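DUF7790 domain-containing protein (Leptospira interrogans serogroup Icterohaemorrhagiae serovar copenhageni, PDB 6ULO) is of unknown function but is predicted to be membrane-associated and carries a DUF7790 domain of the NADP-Rossmann clan, built round a largely parallel beta sheet. Local coordinates at residues A[50-53]-A[54-57]; A[75-78]-A[79-83]; A[233-236]-A[237-240]; A[284-287]-A[288-292]. All coordinates share one frame; numbering follows the deposited sequence. Where two conformers were deposited one is given.

Contact 1 of 4, residues A[50-53]-A[54-57]; sequences EDRL and DLLI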
ATOM      1  N   GLU A  50       4.463  -2.776 -10.727  1.00 11.52           N
ATOM      2  CA  GLU A  50       5.169  -1.498 -10.812  1.00 11.18           C
ATOM      3  C   GLU A  50       6.644  -1.762 -10.520  1.00 11.78           C
ATOM      4  O   GLU A  50       7.004  -2.076  -9.381  1.00 13.21           O
ATOM      5  CB  GLU A  50       4.551  -0.516  -9.807  1.00 12.98           C
ATOM      6  CG  GLU A  50       3.075  -0.266 -10.210  1.00 13.06           C
ATOM      7  CD  GLU A  50       2.202   0.444  -9.148  1.00 12.57           C
ATOM      8  OE1 GLU A  50       2.700   0.693  -8.021  1.00 13.58           O
ATOM      9  OE2 GLU A  50       1.011   0.774  -9.453  1.00 13.35           O
ATOM     10  N   ASP A  51       7.505  -1.608 -11.528  1.00 11.34           N
ATOM     11  CA  ASP A  51       8.908  -2.012 -11.438  1.00 11.60           C
ATOM     12  C   ASP A  51       9.874  -0.890 -11.090  1.00 10.88           C
ATOM     13  O   ASP A  51      11.081  -1.147 -10.986  1.00 12.34           O
ATOM     14  CB  ASP A  51       9.387  -2.636 -12.752  1.00 13.08           C
ATOM     15  CG  ASP A  51       8.641  -3.896 -13.103  1.00 15.80           C
ATOM     16  OD1 ASP A  51       8.234  -4.625 -12.177  1.00 16.18           O
ATOM     17  OD2 ASP A  51       8.414  -4.145 -14.313  1.00 18.60           O
ATOM     18  N   ARG A  52       9.406   0.348 -10.914  1.00 11.04           N
ATOM     19  CA  ARG A  52      10.295   1.457 -10.637  1.00 12.11           C
ATOM     20  C   ARG A  52       9.852   2.217  -9.404  1.00 11.27           C
ATOM     21  O   ARG A  52       9.984   3.437  -9.332  1.00 11.61           O
ATOM     22  CB  ARG A  52      10.471   2.379 -11.851  1.00 11.72           C
ATOM     23  CG  ARG A  52      11.192   1.698 -13.042  1.00 12.37           C
ATOM     24  CD  ARG A  52      12.591   1.168 -12.676  1.00 12.02           C
ATOM     25  NE  ARG A  52      13.395   2.089 -11.881  1.00 12.29           N
ATOM     26  CZ  ARG A  52      14.066   3.146 -12.357  1.00 12.89           C
ATOM     27  NH1 ARG A  52      14.009   3.465 -13.649  1.00 13.79           N
ATOM     28  NH2 ARG A  52      14.790   3.903 -11.527  1.00 14.05           N
ATOM     29  N   LEU A  53       9.413   1.493  -8.365  1.00 11.33           N
ATOM     30  CA  LEU A  53       9.031   2.162  -7.126  1.00 11.73           C
ATOM     31  C   LEU A  53      10.203   2.892  -6.503  1.00 11.06           C
ATOM     32  O   LEU A  53       9.991   3.812  -5.714  1.00 11.72           O
ATOM     33  CB  LEU A  53       8.425   1.164  -6.142  1.00 13.32           C
ATOM     34  CG  LEU A  53       7.103   0.571  -6.621  1.00 14.11           C
ATOM     35  CD1 LEU A  53       6.773  -0.697  -5.815  1.00 15.84           C
ATOM     36  CD2 LEU A  53       5.978   1.610  -6.506  1.00 15.44           C
ATOM     37  N   ASP A  54      11.446   2.506  -6.840  1.00 11.58           N
ATOM     38  CA  ASP A  54      12.588   3.214  -6.299  1.00 11.95           C
ATOM     39  C   ASP A  54      12.601   4.692  -6.665  1.00 11.10           C
ATOM     40  O   ASP A  54      13.235   5.483  -5.959  1.00 12.18           O
ATOM     41  CB  ASP A  54      13.905   2.569  -6.759  1.00 12.88           C
ATOM     42  CG  ASP A  54      14.043   2.477  -8.273  1.00 13.28           C
ATOM     43  OD1 ASP A  54      13.181   1.833  -8.931  1.00 12.19           O
ATOM     44  OD2 ASP A  54      15.018   3.042  -8.807  1.00 14.34           O
ATOM     45  N   LEU A  55      11.910   5.092  -7.741  1.00 11.96           N
ATOM     46  CA  LEU A  55      11.831   6.518  -8.060  1.00 12.28           C
ATOM     47  C   LEU A  55      11.145   7.304  -6.954  1.00 12.11           C
ATOM     48  O   LEU A  55      11.297   8.523  -6.880  1.00 13.26           O
ATOM     49  CB  LEU A  55      11.069   6.725  -9.362  1.00 12.23           C
ATOM     50  CG  LEU A  55      11.767   6.132 -10.593  1.00 13.39           C
ATOM     51  CD1 LEU A  55      10.806   6.230 -11.790  1.00 15.40           C
ATOM     52  CD2 LEU A  55      13.081   6.861 -10.889  1.00 14.36           C
ATOM     53  N   LEU A  56      10.381   6.635  -6.093  1.00 11.41           N
ATOM     54  CA  LEU A  56       9.681   7.316  -5.009  1.00 12.46           C
ATOM     55  C   LEU A  56      10.588   7.650  -3.841  1.00 11.55           C
ATOM     56  O   LEU A  56      10.207   8.489  -3.015  1.00 12.71           O
ATOM     57  CB  LEU A  56       8.562   6.417  -4.491  1.00 13.01           C
ATOM     58  CG  LEU A  56       7.475   6.065  -5.506  1.00 12.89           C
ATOM     59  CD1 LEU A  56       6.545   5.038  -4.916  1.00 13.16           C
ATOM     60  CD2 LEU A  56       6.726   7.320  -5.983  1.00 13.60           C
ATOM     61  N   ILE A  57      11.744   6.970  -3.709  1.00 11.79           N
ATOM     62  CA  ILE A  57      12.555   7.105  -2.497  1.00 12.45           C
ATOM     63  C   ILE A  57      12.776   8.546  -2.060  1.00 13.76           C
ATOM     64  O   ILE A  57      12.516   8.855  -0.896  1.00 13.61           O
ATOM     65  CB  ILE A  57      13.851   6.299  -2.613  1.00 13.59           C
ATOM     66  CG1 ILE A  57      13.547   4.798  -2.697  1.00 13.29           C
ATOM     67  CG2 ILE A  57      14.775   6.627  -1.408  1.00 14.89           C
ATOM     68  CD1 ILE A  57      14.772   3.974  -3.090  1.00 14.45           C
TER
HETATM   69  O   HOH W   1      13.070  -0.862  -9.148  1.00 13.36           O
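Arg52 and Asp54 are joined by a salt bridge in which the guanidinium meets the carboxylate side-on. NE of Arg52 reaches OD1 of Asp54 at 3.0 Å, and NH2 of Arg52 reaches OD2 of Asp54 at 2.9 Å, both nearly straight. The guanidinium and carboxylate planes are 26° apart, nearly coplanar. NE uses the syn lone pair of OD1, whereas NH2 meets OD2 on its syn side, somewhat out of the carboxylate plane. The arginine chain, bent at chi2 and chi3, folds back toward the backbone to bring NE to Asp54. A water adds a second hold on the acid, donating to OD1 of Asp54 and to the backbone O of Asp51. The remaining nitrogen, NH1, is taken up by the carbonyl of Pro266, and Tyr167 makes a cation-pi contact with Arg52; together these would fix the group's rotation.

The backbone turns here in 3-10 fashion: N of Leu55 bonds to O of Arg52 at 3.0 Å and N of Leu56 to O of Leu53 at 2.9 Å. CG of Leu55 lies over one face of the Arg52 guanidinium, toward its rim, and CD2 of Leu55 is 3.5 Å from NH2 of Arg52. Leu53 and Leu56 run alongside each other, their ends meeting where CD2 of Leu53 is 3.8 Å from CD1 of Leu56.

This 3-10 turn leads into helix 57-60. Leu53, Leu55 and Leu56 pack on strand 277-282, Leu56 and Ile57 also meet helix 74-82, and OD1 of Asp51 is hydrogen-bonded to Ser271 and salt-bridged to Arg156 of helix 139-166.

Contact 2 of 4, residues A[75-78]-A[79-83]; sequences NLTI and AAWAK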
ATOM      1  N   ASN A  75       3.331  -1.872  -0.582  1.00  9.40           N
ATOM      2  CA  ASN A  75       3.073  -0.930   0.504  1.00  9.63           C
ATOM      3  C   ASN A  75       4.107  -1.049   1.609  1.00 10.81           C
ATOM      4  O   ASN A  75       4.438  -0.050   2.254  1.00 10.88           O
ATOM      5  CB  ASN A  75       1.690  -1.196   1.075  1.00  9.63           C
ATOM      6  CG  ASN A  75       0.612  -0.829   0.070  1.00  9.43           C
ATOM      7  OD1 ASN A  75       0.386   0.350  -0.203  1.00 10.31           O
ATOM      8  ND2 ASN A  75      -0.060  -1.827  -0.481  1.00 11.14           N
ATOM      9  N   LEU A  76       4.567  -2.271   1.876  1.00 10.41           N
ATOM     10  CA  LEU A  76       5.593  -2.464   2.896  1.00  9.96           C
ATOM     11  C   LEU A  76       6.915  -1.860   2.432  1.00 10.19           C
ATOM     12  O   LEU A  76       7.654  -1.270   3.227  1.00 11.15           O
ATOM     13  CB  LEU A  76       5.713  -3.947   3.243  1.00  9.39           C
ATOM     14  CG  LEU A  76       4.374  -4.577   3.636  1.00 10.49           C
ATOM     15  CD1 LEU A  76       4.589  -6.036   3.976  1.00 12.26           C
ATOM     16  CD2 LEU A  76       3.691  -3.898   4.808  1.00 11.60           C
ATOM     17  N   THR A  77       7.227  -1.979   1.131  1.00  9.98           N
ATOM     18  CA  THR A  77       8.407  -1.304   0.605  1.00 10.41           C
ATOM     19  C   THR A  77       8.339   0.195   0.870  1.00 10.13           C
ATOM     20  O   THR A  77       9.300   0.791   1.397  1.00 10.87           O
ATOM     21  CB  THR A  77       8.528  -1.587  -0.883  1.00 10.97           C
ATOM     22  OG1 THR A  77       8.764  -2.989  -1.026  1.00 12.05           O
ATOM     23  CG2 THR A  77       9.677  -0.807  -1.529  1.00 12.09           C
ATOM     24  N   ILE A  78       7.217   0.831   0.503  1.00 10.52           N
ATOM     25  CA  ILE A  78       7.166   2.282   0.609  1.00 10.83           C
ATOM     26  C   ILE A  78       7.138   2.705   2.075  1.00 10.36           C
ATOM     27  O   ILE A  78       7.792   3.681   2.474  1.00 11.27           O
ATOM     28  CB  ILE A  78       5.948   2.816  -0.160  1.00 10.77           C
ATOM     29  CG1 ILE A  78       6.001   2.408  -1.636  1.00 11.49           C
ATOM     30  CG2 ILE A  78       5.814   4.310   0.013  1.00 12.01           C
ATOM     31  CD1 ILE A  78       4.704   2.717  -2.426  1.00 11.94           C
ATOM     32  N   ALA A  79       6.379   1.967   2.909  1.00 10.44           N
ATOM     33  CA  ALA A  79       6.274   2.299   4.334  1.00 10.77           C
ATOM     34  C   ALA A  79       7.615   2.171   5.045  1.00 10.47           C
ATOM     35  O   ALA A  79       7.903   2.942   5.974  1.00 11.50           O
ATOM     36  CB  ALA A  79       5.245   1.407   5.014  1.00 12.26           C
ATOM     37  N   ALA A  80       8.451   1.194   4.654  1.00 11.55           N
ATOM     38  CA  ALA A  80       9.766   1.097   5.278  1.00 11.59           C
ATOM     39  C   ALA A  80      10.616   2.315   4.931  1.00 11.68           C
ATOM     40  O   ALA A  80      11.331   2.849   5.784  1.00 13.70           O
ATOM     41  CB  ALA A  80      10.457  -0.204   4.853  1.00 12.09           C
ATOM     42  N   TRP A  81      10.575   2.751   3.664  1.00 11.99           N
ATOM     43  CA  TRP A  81      11.301   3.965   3.284  1.00 12.22           C
ATOM     44  C   TRP A  81      10.799   5.163   4.075  1.00 12.36           C
ATOM     45  O   TRP A  81      11.586   6.025   4.498  1.00 13.24           O
ATOM     46  CB  TRP A  81      11.101   4.225   1.795  1.00 11.85           C
ATOM     47  CG  TRP A  81      11.719   3.218   0.877  1.00 11.39           C
ATOM     48  CD1 TRP A  81      12.733   2.355   1.175  1.00 12.03           C
ATOM     49  CD2 TRP A  81      11.341   2.937  -0.472  1.00 12.05           C
ATOM     50  NE1 TRP A  81      13.041   1.560   0.072  1.00 12.36           N
ATOM     51  CE2 TRP A  81      12.198   1.912  -0.949  1.00 11.68           C
ATOM     52  CE3 TRP A  81      10.379   3.468  -1.338  1.00 11.48           C
ATOM     53  CZ2 TRP A  81      12.120   1.430  -2.253  1.00 11.94           C
ATOM     54  CZ3 TRP A  81      10.267   2.959  -2.623  1.00 12.11           C
ATOM     55  CH2 TRP A  81      11.154   1.982  -3.079  1.00 11.94           C
ATOM     56  N   ALA A  82       9.477   5.260   4.241  1.00 12.34           N
ATOM     57  CA  ALA A  82       8.882   6.386   4.950  1.00 12.30           C
ATOM     58  C   ALA A  82       9.064   6.292   6.456  1.00 13.33           C
ATOM     59  O   ALA A  82       8.886   7.304   7.146  1.00 13.87           O
ATOM     60  CB  ALA A  82       7.395   6.450   4.615  1.00 13.09           C
ATOM     61  N   LYS A  83       9.435   5.123   6.986  1.00 12.27           N
ATOM     62  CA  LYS A  83       9.373   4.889   8.431  1.00 13.34           C
ATOM     63  C   LYS A  83       7.987   5.245   8.974  1.00 13.65           C
ATOM     64  O   LYS A  83       7.831   5.946   9.986  1.00 14.13           O
ATOM     65  CB  LYS A  83      10.505   5.614   9.171  1.00 16.93           C
ATOM     66  CG  LYS A  83      11.869   5.148   8.702  1.00 19.68           C
ATOM     67  CD  LYS A  83      12.983   5.872   9.395  1.00 23.28           C
ATOM     68  CE  LYS A  83      14.331   5.419   8.833  1.00 26.35           C
ATOM     69  NZ  LYS A  83      15.441   5.896   9.678  1.00 29.47           N
TER
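A threonine methyl sits on the indole of Trp81: CG2 of Thr77 lies 3.6 Å from the centroid of the six-membered ring, 22° off its normal, a CH-pi contact over the face. The nearest ring atom is CZ2 of Trp81, 3.4 Å from CG2 of Thr77. With OG1 beside the backbone N (chi1 -65°), CG2 is anti to that N and comes over the six-membered ring. The carbonyl O of Thr77 lies over a face of the same ring system, toward its rim, and accepts the backbone N of Trp81 at 3.3 Å. NE1 of Trp81 donates to the carbonyl of Lys170.

These residues belong to helix 74-82, the crossover of the beta-alpha-beta unit made with strands 66-69 and 86-91, an element of Rossmann-like folds. Ile78 turns to strand 218-222, and Leu76 and Ala79 to strand 86-91. Both ends of the Asn75 amide are engaged, OD1 by Tyr67 and ND2 by the carbonyls of Val70 and Ser72.

The helix ends in a Schellman motif with Lys83, of positive phi, as C-prime residue: N of Lys83 bonds to O of Ala80 at 3.2 Å, while N of Ser84 reaches back to O of Ala79.

Contact 3 of 4, residues A[233-236]-A[237-240]; sequences PQEF and KNSI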
ATOM      1  N   PRO A 233     -15.899  10.264  -7.310  1.00 15.59           N
ATOM      2  CA  PRO A 233     -17.273  10.480  -6.837  1.00 16.36           C
ATOM      3  C   PRO A 233     -17.283  11.142  -5.460  1.00 16.13           C
ATOM      4  O   PRO A 233     -16.255  11.257  -4.779  1.00 14.91           O
ATOM      5  CB  PRO A 233     -17.811   9.050  -6.740  1.00 17.49           C
ATOM      6  CG  PRO A 233     -16.599   8.291  -6.235  1.00 17.31           C
ATOM      7  CD  PRO A 233     -15.402   8.920  -6.964  1.00 16.34           C
ATOM      8  N   GLN A 234     -18.487  11.527  -5.030  1.00 16.76           N
ATOM      9  CA  GLN A 234     -18.640  12.280  -3.791  1.00 17.07           C
ATOM     10  C   GLN A 234     -18.091  11.547  -2.569  1.00 15.88           C
ATOM     11  O   GLN A 234     -17.458  12.168  -1.710  1.00 16.16           O
ATOM     12  CB  GLN A 234     -20.108  12.610  -3.593  1.00 19.59           C
ATOM     13  CG  GLN A 234     -20.348  13.613  -2.512  1.00 22.09           C
ATOM     14  CD  GLN A 234     -19.702  14.928  -2.832  1.00 25.23           C
ATOM     15  OE1 GLN A 234     -19.870  15.466  -3.936  1.00 26.98           O
ATOM     16  NE2 GLN A 234     -18.928  15.450  -1.887  1.00 26.56           N
ATOM     17  N   GLU A 235     -18.345  10.242  -2.442  1.00 15.75           N
ATOM     18  CA  GLU A 235     -17.898   9.566  -1.226  1.00 16.69           C
ATOM     19  C   GLU A 235     -16.380   9.571  -1.111  1.00 14.47           C
ATOM     20  O   GLU A 235     -15.842   9.710  -0.014  1.00 14.99           O
ATOM     21  CB  GLU A 235     -18.448   8.146  -1.136  1.00 19.45           C
ATOM     22  CG  GLU A 235     -19.939   8.039  -0.732  1.00 22.03           C
ATOM     23  CD  GLU A 235     -20.324   8.584   0.696  1.00 24.67           C
ATOM     24  OE1 GLU A 235     -19.475   8.719   1.624  1.00 25.19           O
ATOM     25  OE2 GLU A 235     -21.528   8.869   0.910  1.00 26.50           O
ATOM     26  N   PHE A 236     -15.672   9.457  -2.237  1.00 13.71           N
ATOM     27  CA  PHE A 236     -14.217   9.506  -2.222  1.00 13.16           C
ATOM     28  C   PHE A 236     -13.734  10.911  -1.901  1.00 13.08           C
ATOM     29  O   PHE A 236     -12.798  11.096  -1.110  1.00 13.89           O
ATOM     30  CB  PHE A 236     -13.695   9.046  -3.583  1.00 12.93           C
ATOM     31  CG  PHE A 236     -12.202   9.115  -3.725  1.00 12.66           C
ATOM     32  CD1 PHE A 236     -11.410   8.034  -3.391  1.00 13.22           C
ATOM     33  CD2 PHE A 236     -11.582  10.226  -4.278  1.00 12.84           C
ATOM     34  CE1 PHE A 236     -10.017   8.086  -3.557  1.00 13.74           C
ATOM     35  CE2 PHE A 236     -10.208  10.286  -4.444  1.00 13.27           C
ATOM     36  CZ  PHE A 236      -9.411   9.222  -4.074  1.00 12.91           C
ATOM     37  N   LYS A 237     -14.398  11.931  -2.460  1.00 13.45           N
ATOM     38  CA  LYS A 237     -14.023  13.285  -2.105  1.00 13.34           C
ATOM     39  C   LYS A 237     -14.166  13.501  -0.601  1.00 13.25           C
ATOM     40  O   LYS A 237     -13.264  14.036   0.051  1.00 13.95           O
ATOM     41  CB  LYS A 237     -14.911  14.272  -2.857  1.00 14.63           C
ATOM     42  CG  LYS A 237     -14.718  14.275  -4.366  1.00 15.54           C
ATOM     43  CD  LYS A 237     -15.762  15.176  -5.046  1.00 16.84           C
ATOM     44  CE  LYS A 237     -15.474  15.304  -6.506  1.00 17.93           C
ATOM     45  NZ  LYS A 237     -16.457  16.211  -7.139  1.00 19.26           N
ATOM     46  N   ASN A 238     -15.305  13.096  -0.033  1.00 13.93           N
ATOM     47  CA  ASN A 238     -15.521  13.287   1.397  1.00 14.53           C
ATOM     48  C   ASN A 238     -14.490  12.537   2.224  1.00 13.12           C
ATOM     49  O   ASN A 238     -13.979  13.069   3.219  1.00 13.40           O
ATOM     50  CB  ASN A 238     -16.913  12.798   1.795  1.00 16.84           C
ATOM     51  CG  ASN A 238     -17.996  13.694   1.322  1.00 19.52           C
ATOM     52  OD1 ASN A 238     -17.763  14.814   0.857  1.00 21.75           O
ATOM     53  ND2 ASN A 238     -19.210  13.204   1.427  1.00 20.22           N
ATOM     54  N   SER A 239     -14.176  11.296   1.842  1.00 13.03           N
ATOM     55  CA  SER A 239     -13.249  10.544   2.681  0.59 13.02           C
ATOM     56  C   SER A 239     -11.836  11.124   2.611  1.00 12.70           C
ATOM     57  O   SER A 239     -11.161  11.193   3.640  1.00 13.48           O
ATOM     58  CB  SER A 239     -13.282   9.042   2.381  0.59 13.81           C
ATOM     59  OG  SER A 239     -12.897   8.806   1.051  0.59 14.28           O
ATOM     60  N   ILE A 240     -11.377  11.579   1.434  1.00 12.89           N
ATOM     61  CA  ILE A 240     -10.044  12.172   1.368  1.00 12.16           C
ATOM     62  C   ILE A 240     -10.002  13.503   2.114  1.00 12.25           C
ATOM     63  O   ILE A 240      -9.036  13.789   2.831  1.00 14.00           O
ATOM     64  CB  ILE A 240      -9.535  12.276  -0.079  1.00 12.36           C
ATOM     65  CG1 ILE A 240      -9.525  10.885  -0.736  1.00 12.91           C
ATOM     66  CG2 ILE A 240      -8.152  12.940  -0.104  1.00 14.29           C
ATOM     67  CD1 ILE A 240      -8.597   9.910  -0.118  1.00 13.58           C
TER
HETATM   68  O   HOH W   2     -18.898  15.115  -6.605  1.00 42.61           O
HETATM   69  O   HOH W   3     -19.511  10.891   3.229  1.00 26.39           O
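Gln234 and Asn238, one helical turn apart, are joined through their amides: NE2 of Gln234 donates to OD1 of Asn238 at 3.0 Å in a bent bond (N-H...O angle 148°). OD1 of Asn238 lies in the amide plane of Gln234, but NE2 stands well above the carbonyl plane of Asn238, and the amides are turned 54° apart. The bend at chi2 of Gln234 brings its amide round to Asn238.

The other ends of both amides are served by water. One molecule donates to OE1 of Gln234 and accepts from NZ of Lys237 at 2.7 Å; a second donates to OE1 of Glu235 and accepts from ND2 of Asn238, 2.9 Å away. Backbone acceptors are met in the helical i to i+4 pattern, from N of Lys237 to O of N-cap Pro233 at 3.0 Å. N of Asn238, Ser239 and Ile240 go likewise to O of Gln234, Glu235 and Phe236, and O of Ile240 takes NE2 of Gln287.

On the buried flank, CG1 of Ile240 sits over one face of the Phe236 ring, 3.8 Å from its centroid, in a CH-pi contact set by CG of Phe236 anti to its backbone N (chi1 177°).

Helix 234-241 thus has a polar and an apolar side. Phe236 and Ile240 pack on helix 283-291, Ser239 and Ile240 meet Leu204 of helix 203-214, and the Phe236 ring is nearly parallel to Tyr232.

Contact 4 of 4, residues A[284-287]-A[288-292]; sequences SNFQ and KWLSS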
ATOM      1  N   SER A 284      -2.692  17.569   0.925  1.00 15.12           N
ATOM      2  CA  SER A 284      -3.394  18.855   1.013  1.00 17.01           C
ATOM      3  C   SER A 284      -3.691  19.420  -0.374  1.00 16.05           C
ATOM      4  O   SER A 284      -4.768  19.993  -0.602  1.00 16.26           O
ATOM      5  CB  SER A 284      -2.556  19.855   1.802  1.00 18.55           C
ATOM      6  OG  SER A 284      -1.332  20.092   1.131  1.00 20.67           O
ATOM      7  N   ASN A 285      -2.738  19.294  -1.302  1.00 16.03           N
ATOM      8  CA  ASN A 285      -2.958  19.734  -2.680  1.00 16.73           C
ATOM      9  C   ASN A 285      -4.059  18.905  -3.332  1.00 15.43           C
ATOM     10  O   ASN A 285      -4.978  19.449  -3.958  1.00 15.21           O
ATOM     11  CB  ASN A 285      -1.630  19.637  -3.449  1.00 17.22           C
ATOM     12  CG  ASN A 285      -1.755  20.065  -4.917  1.00 17.44           C
ATOM     13  OD1 ASN A 285      -2.323  19.341  -5.725  1.00 17.50           O
ATOM     14  ND2 ASN A 285      -1.206  21.237  -5.262  1.00 20.18           N
ATOM     15  N   PHE A 286      -4.025  17.596  -3.132  1.00 14.56           N
ATOM     16  CA  PHE A 286      -5.056  16.732  -3.691  1.00 13.18           C
ATOM     17  C   PHE A 286      -6.433  17.103  -3.156  1.00 13.97           C
ATOM     18  O   PHE A 286      -7.405  17.083  -3.902  1.00 13.52           O
ATOM     19  CB  PHE A 286      -4.699  15.281  -3.367  1.00 12.83           C
ATOM     20  CG  PHE A 286      -5.573  14.242  -4.021  1.00 13.01           C
ATOM     21  CD1 PHE A 286      -5.939  14.349  -5.367  1.00 13.24           C
ATOM     22  CD2 PHE A 286      -5.975  13.113  -3.302  1.00 13.20           C
ATOM     23  CE1 PHE A 286      -6.692  13.355  -5.979  1.00 13.82           C
ATOM     24  CE2 PHE A 286      -6.723  12.103  -3.916  1.00 13.30           C
ATOM     25  CZ  PHE A 286      -7.075  12.218  -5.261  1.00 13.20           C
ATOM     26  N   GLN A 287      -6.527  17.458  -1.874  1.00 14.45           N
ATOM     27  CA  GLN A 287      -7.803  17.877  -1.296  1.00 14.23           C
ATOM     28  C   GLN A 287      -8.354  19.126  -1.982  1.00 14.82           C
ATOM     29  O   GLN A 287      -9.565  19.233  -2.182  1.00 14.61           O
ATOM     30  CB  GLN A 287      -7.647  18.104   0.208  1.00 15.20           C
ATOM     31  CG  GLN A 287      -7.430  16.788   0.970  1.00 15.61           C
ATOM     32  CD  GLN A 287      -7.015  17.037   2.417  1.00 15.72           C
ATOM     33  OE1 GLN A 287      -6.442  18.074   2.711  1.00 17.12           O
ATOM     34  NE2 GLN A 287      -7.315  16.102   3.314  1.00 16.46           N
ATOM     35  N   LYS A 288      -7.475  20.045  -2.409  1.00 15.94           N
ATOM     36  CA  LYS A 288      -7.920  21.179  -3.219  1.00 17.68           C
ATOM     37  C   LYS A 288      -8.520  20.716  -4.542  1.00 16.90           C
ATOM     38  O   LYS A 288      -9.588  21.186  -4.958  1.00 17.10           O
ATOM     39  CB  LYS A 288      -6.771  22.153  -3.492  1.00 18.98           C
ATOM     40  CG  LYS A 288      -6.114  22.789  -2.288  1.00 21.45           C
ATOM     41  CD  LYS A 288      -4.923  23.662  -2.743  1.00 23.77           C
ATOM     42  CE  LYS A 288      -4.343  24.474  -1.611  1.00 24.61           C
ATOM     43  NZ  LYS A 288      -5.307  25.491  -1.068  1.00 24.43           N
ATOM     44  N   TRP A 289      -7.825  19.822  -5.256  1.00 15.90           N
ATOM     45  CA  TRP A 289      -8.373  19.338  -6.522  1.00 15.87           C
ATOM     46  C   TRP A 289      -9.726  18.676  -6.319  1.00 15.76           C
ATOM     47  O   TRP A 289     -10.664  18.913  -7.082  1.00 16.58           O
ATOM     48  CB  TRP A 289      -7.383  18.374  -7.198  1.00 15.87           C
ATOM     49  CG  TRP A 289      -6.216  19.105  -7.769  1.00 16.54           C
ATOM     50  CD1 TRP A 289      -5.009  19.361  -7.155  1.00 17.92           C
ATOM     51  CD2 TRP A 289      -6.118  19.647  -9.087  1.00 18.28           C
ATOM     52  NE1 TRP A 289      -4.184  20.066  -8.018  1.00 18.60           N
ATOM     53  CE2 TRP A 289      -4.843  20.240  -9.204  1.00 18.46           C
ATOM     54  CE3 TRP A 289      -6.994  19.704 -10.180  1.00 19.12           C
ATOM     55  CZ2 TRP A 289      -4.434  20.885 -10.356  1.00 20.05           C
ATOM     56  CZ3 TRP A 289      -6.571  20.342 -11.327  1.00 19.24           C
ATOM     57  CH2 TRP A 289      -5.310  20.913 -11.403  1.00 20.40           C
ATOM     58  N   LEU A 290      -9.851  17.860  -5.277  1.00 14.95           N
ATOM     59  CA  LEU A 290     -11.104  17.140  -5.042  1.00 14.09           C
ATOM     60  C   LEU A 290     -12.242  18.072  -4.651  1.00 15.42           C
ATOM     61  O   LEU A 290     -13.405  17.722  -4.866  1.00 18.34           O
ATOM     62  CB  LEU A 290     -10.883  16.078  -3.972  1.00 14.21           C
ATOM     63  CG  LEU A 290      -9.941  14.926  -4.349  1.00 14.11           C
ATOM     64  CD1 LEU A 290      -9.822  14.038  -3.136  1.00 13.99           C
ATOM     65  CD2 LEU A 290     -10.507  14.195  -5.549  1.00 15.30           C
ATOM     66  N   SER A 291     -11.940  19.216  -4.047  1.00 14.26           N
ATOM     67  CA  SER A 291     -12.974  20.147  -3.615  0.56 14.82           C
ATOM     68  C   SER A 291     -13.416  21.088  -4.724  1.00 15.34           C
ATOM     69  O   SER A 291     -14.411  21.781  -4.550  1.00 16.73           O
ATOM     70  CB  SER A 291     -12.469  20.992  -2.435  0.56 14.84           C
ATOM     71  OG  SER A 291     -11.441  21.882  -2.830  0.56 15.20           O
ATOM     72  N   SER A 292     -12.689  21.129  -5.850  1.00 16.76           N
ATOM     73  CA  SER A 292     -12.871  22.134  -6.892  1.00 20.15           C
ATOM     74  C   SER A 292     -14.162  21.985  -7.693  1.00 22.82           C
ATOM     75  O   SER A 292     -14.589  22.959  -8.316  1.00 24.86           O
ATOM     76  CB  SER A 292     -11.676  22.078  -7.858  1.00 21.49           C
ATOM     77  OG  SER A 292     -11.700  20.906  -8.691  1.00 22.43           O
TER
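Lys288 opens the second half of this helix by bonding its N to O of Ser284, 3.3 Å away. Its aliphatic chain runs past the backbone, CB lying 3.3 Å from O of Asn285, while the amino end leads off in another direction.

Trp289 follows, and its indole lies alongside the Asn285 side chain. OD1 of Asn285 stands at the edge of the indole, near its plane, 3.0 Å from NE1 of Trp289; the amide and ring planes are turned 38° apart. With CG of Asn285 anti to the backbone N (chi1 179°), its amide swings out from the helix to this edge. Both groups have hydrogen-bond partners outside the helix: the carbonyl of Lys320 accepts from both NE1 of Trp289 and ND2 of Asn285, and OD1 of Asn285 takes NE2 of Gln281.

Helix 283-291 comes straight after strand 277-282 of the mixed sheet, which runs antiparallel to strand 249-255. From the helix, Trp289 reaches both Gln281 of strand 277-282 and Val302 of helix 299-306.

Leu290 is next. Its CD1 lies over one face of the Phe286 ring, 3.9 Å from the centroid and 17° off the normal, a CH-pi contact one turn apart. The same ring makes a cation-pi contact with Arg253.

At Ser291 and Ser292 the hydroxyls turn back toward carbonyls three residues earlier. In one of two conformers, and so less certainly, OG of Ser291 donates to O of Lys288. OG of Ser292 donates to O of Trp289 at 2.8 Å; O of Trp289 also accepts the backbone N of Ser292.

How the contacts relate
The four contacts follow one another along the chain and fall into two touching pairs. Contacts 1 and 2 have centres about 11 Å apart: O of Leu53 lies 3.2 Å from CZ3 of Trp81, packing the 3-10 turn against helix 74-82, which joins strands 66-69 and 86-91. Contacts 3 and 4, also about 11 Å apart between centres, join helix 234-241 to helix 283-291, which follows strand 277-282 of the same mixed sheet, through Phe236 against Phe286 and a probable hydrogen bond from NE2 of Gln287 to O of Ile240. Between the pairs the centres stand 25 to 27 Å apart without touching. Local contacts within single turns thus present the surfaces by which neighbouring segments meet.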